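Local coordinates for protein DNA polymerase sliding clamp 2 (Sulfolobus tokodaii, PDB 3AIZ) that forms part of a ring around DNA and serves as a moving platform that tethers the replicative polymerase and other DNA-processing proteins, at residues L132-T137 / V220-N225. Residues are numbered along the deposited sequence; the frame is centred on the assembly and turned at random.
Sequences LSVTFT and VGFGNN
Phe136 and Val220, a hydrogen-bonded antiparallel pair, pack side by side in a CH-pi contact: Val220 CB sits over one face of the Phe136 ring, 3.7 Å from its centroid and 25° off the normal. Phe136 owes this position to a chi1 of 60°, which sets CG between its backbone N and carbonyl carbon and swings the ring across to the neighbouring strand. Val134 and Phe222 form a second CH-pi contact with the roles exchanged, Val134 CG1 lying 3.6 Å from Phe222 CE2. The two rings meet more loosely at their edges, Phe136 CE1 to Phe222 CE2 being 4.1 Å. Leu187, Leu190, Val192, Met228 and Tyr200 touch this buried cluster from flanking strands.

Away from it the two strands share less contact, since Gly221 offers no side chain: Thr135 CG2 lies 3.9 Å from Gly221 CA, and Leu132 rests CG on the same backbone, both residues partly exposed. Ser133 and Val134 both face Phe222, a classic beta bulge, beyond which Asn224 is exposed. Four backbone bonds join the strands, among them Val134 N to Phe222 O (2.9 Å, 165° at the hydrogen). Ser133 N, 3.1 Å from Phe222 O but poorly angled, adds none, implying that regular pairing in this C-terminal PCNA domain stops at the bulge.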
ATOM      1  N   LEU A 132     -10.146   7.747 -50.437  1.00 47.11           N
ATOM      2  CA  LEU A 132     -10.902   8.052 -49.230  1.00 44.82           C
ATOM      3  C   LEU A 132     -11.848   9.224 -49.471  1.00 44.96           C
ATOM      4  O   LEU A 132     -11.451  10.386 -49.375  1.00 46.62           O
ATOM      5  CB  LEU A 132      -9.955   8.355 -48.067  1.00 40.01           C
ATOM      6  CG  LEU A 132      -9.512   7.174 -47.197  1.00 37.52           C
ATOM      7  CD1 LEU A 132      -9.495   5.875 -47.986  1.00 38.13           C
ATOM      8  CD2 LEU A 132      -8.142   7.450 -46.600  1.00 37.62           C
ATOM      9  N   SER A 133     -13.099   8.908 -49.791  1.00 41.86           N
ATOM     10  CA  SER A 133     -14.106   9.926 -50.061  1.00 41.64           C
ATOM     11  C   SER A 133     -14.301  10.829 -48.849  1.00 41.83           C
ATOM     12  O   SER A 133     -14.500  12.034 -48.985  1.00 43.71           O
ATOM     13  CB  SER A 133     -15.437   9.272 -50.430  1.00 41.34           C
ATOM     14  OG  SER A 133     -15.270   8.301 -51.448  1.00 46.47           O
ATOM     15  N   VAL A 134     -14.241  10.232 -47.664  1.00 41.68           N
ATOM     16  CA  VAL A 134     -14.480  10.961 -46.427  1.00 40.99           C
ATOM     17  C   VAL A 134     -13.303  10.845 -45.466  1.00 38.54           C
ATOM     18  O   VAL A 134     -12.846   9.744 -45.163  1.00 38.72           O
ATOM     19  CB  VAL A 134     -15.746  10.451 -45.713  1.00 35.76           C
ATOM     20  CG1 VAL A 134     -15.943  11.182 -44.395  1.00 34.83           C
ATOM     21  CG2 VAL A 134     -16.963  10.615 -46.609  1.00 41.15           C
ATOM     22  N   THR A 135     -12.816  11.987 -44.996  1.00 35.24           N
ATOM     23  CA  THR A 135     -11.778  12.016 -43.974  1.00 35.70           C
ATOM     24  C   THR A 135     -12.141  13.025 -42.892  1.00 34.83           C
ATOM     25  O   THR A 135     -12.633  14.111 -43.186  1.00 37.56           O
ATOM     26  CB  THR A 135     -10.397  12.382 -44.559  1.00 39.68           C
ATOM     27  OG1 THR A 135     -10.460  13.670 -45.184  1.00 41.02           O
ATOM     28  CG2 THR A 135      -9.954  11.346 -45.581  1.00 40.83           C
ATOM     29  N   PHE A 136     -11.908  12.657 -41.639  1.00 30.64           N
ATOM     30  CA  PHE A 136     -12.124  13.580 -40.534  1.00 33.65           C
ATOM     31  C   PHE A 136     -11.073  13.392 -39.450  1.00 35.83           C
ATOM     32  O   PHE A 136     -10.504  12.311 -39.305  1.00 35.67           O
ATOM     33  CB  PHE A 136     -13.537  13.436 -39.957  1.00 33.92           C
ATOM     34  CG  PHE A 136     -13.849  12.064 -39.427  1.00 31.75           C
ATOM     35  CD1 PHE A 136     -14.443  11.112 -40.238  1.00 31.89           C
ATOM     36  CD2 PHE A 136     -13.566  11.732 -38.113  1.00 31.25           C
ATOM     37  CE1 PHE A 136     -14.740   9.852 -39.749  1.00 34.36           C
ATOM     38  CE2 PHE A 136     -13.862  10.474 -37.619  1.00 29.41           C
ATOM     39  CZ  PHE A 136     -14.451   9.535 -38.437  1.00 26.54           C
ATOM     40  N   THR A 137     -10.810  14.455 -38.700  1.00 33.43           N
ATOM     41  CA  THR A 137      -9.813  14.409 -37.642  1.00 35.48           C
ATOM     42  C   THR A 137     -10.459  14.714 -36.299  1.00 34.44           C
ATOM     43  O   THR A 137     -11.314  15.592 -36.197  1.00 37.83           O
ATOM     44  CB  THR A 137      -8.669  15.407 -37.905  1.00 37.32           C
ATOM     45  OG1 THR A 137      -8.207  15.261 -39.253  1.00 36.93           O
ATOM     46  CG2 THR A 137      -7.511  15.158 -36.949  1.00 35.92           C
ATOM     47  N   VAL A 220      -9.354   9.749 -39.537  1.00 31.20           N
ATOM     48  CA  VAL A 220     -10.133   8.609 -39.999  1.00 29.83           C
ATOM     49  C   VAL A 220     -10.614   8.841 -41.423  1.00 33.20           C
ATOM     50  O   VAL A 220     -11.231   9.862 -41.718  1.00 36.45           O
ATOM     51  CB  VAL A 220     -11.352   8.353 -39.095  1.00 30.16           C
ATOM     52  CG1 VAL A 220     -12.174   7.192 -39.631  1.00 29.48           C
ATOM     53  CG2 VAL A 220     -10.907   8.087 -37.666  1.00 29.46           C
ATOM     54  N   GLY A 221     -10.323   7.892 -42.306  1.00 31.94           N
ATOM     55  CA  GLY A 221     -10.744   7.989 -43.690  1.00 29.67           C
ATOM     56  C   GLY A 221     -11.482   6.748 -44.145  1.00 33.67           C
ATOM     57  O   GLY A 221     -11.166   5.638 -43.721  1.00 34.69           O
ATOM     58  N   PHE A 222     -12.475   6.936 -45.008  1.00 36.16           N
ATOM     59  CA  PHE A 222     -13.216   5.816 -45.575  1.00 35.30           C
ATOM     60  C   PHE A 222     -14.003   6.262 -46.801  1.00 36.75           C
ATOM     61  O   PHE A 222     -13.972   7.432 -47.178  1.00 39.27           O
ATOM     62  CB  PHE A 222     -14.156   5.199 -44.535  1.00 34.83           C
ATOM     63  CG  PHE A 222     -15.349   6.052 -44.208  1.00 34.87           C
ATOM     64  CD1 PHE A 222     -16.589   5.772 -44.760  1.00 35.15           C
ATOM     65  CD2 PHE A 222     -15.234   7.131 -43.347  1.00 33.62           C
ATOM     66  CE1 PHE A 222     -17.690   6.553 -44.460  1.00 33.25           C
ATOM     67  CE2 PHE A 222     -16.332   7.915 -43.043  1.00 32.10           C
ATOM     68  CZ  PHE A 222     -17.561   7.627 -43.601  1.00 32.00           C
ATOM     69  N   GLY A 223     -14.704   5.320 -47.421  1.00 36.33           N
ATOM     70  CA  GLY A 223     -15.517   5.610 -48.586  1.00 38.30           C
ATOM     71  C   GLY A 223     -16.576   4.545 -48.775  1.00 38.51           C
ATOM     72  O   GLY A 223     -16.754   3.686 -47.913  1.00 40.48           O
ATOM     73  N   ASN A 224     -17.281   4.594 -49.901  1.00 39.39           N
ATOM     74  CA  ASN A 224     -18.338   3.626 -50.167  1.00 40.41           C
ATOM     75  C   ASN A 224     -17.833   2.191 -50.225  1.00 40.15           C
ATOM     76  O   ASN A 224     -17.193   1.786 -51.194  1.00 44.06           O
ATOM     77  CB  ASN A 224     -19.089   3.970 -51.454  1.00 43.97           C
ATOM     78  CG  ASN A 224     -20.252   4.908 -51.214  1.00 46.27           C
ATOM     79  OD1 ASN A 224     -20.067   6.057 -50.816  1.00 47.67           O
ATOM     80  ND2 ASN A 224     -21.465   4.419 -51.454  1.00 48.21           N
ATOM     81  N   ASN A 225     -18.125   1.430 -49.175  1.00 38.25           N
ATOM     82  CA  ASN A 225     -17.772   0.017 -49.123  1.00 38.25           C
ATOM     83  C   ASN A 225     -16.291  -0.249 -49.386  1.00 41.06           C
ATOM     84  O   ASN A 225     -15.931  -1.254 -49.998  1.00 43.81           O
ATOM     85  CB  ASN A 225     -18.641  -0.782 -50.096  1.00 39.59           C
ATOM     86  CG  ASN A 225     -20.121  -0.688 -49.768  1.00 42.41           C
ATOM     87  OD1 ASN A 225     -20.501  -0.368 -48.640  1.00 39.77           O
ATOM     88  ND2 ASN A 225     -20.965  -0.970 -50.753  1.00 45.40           N
TER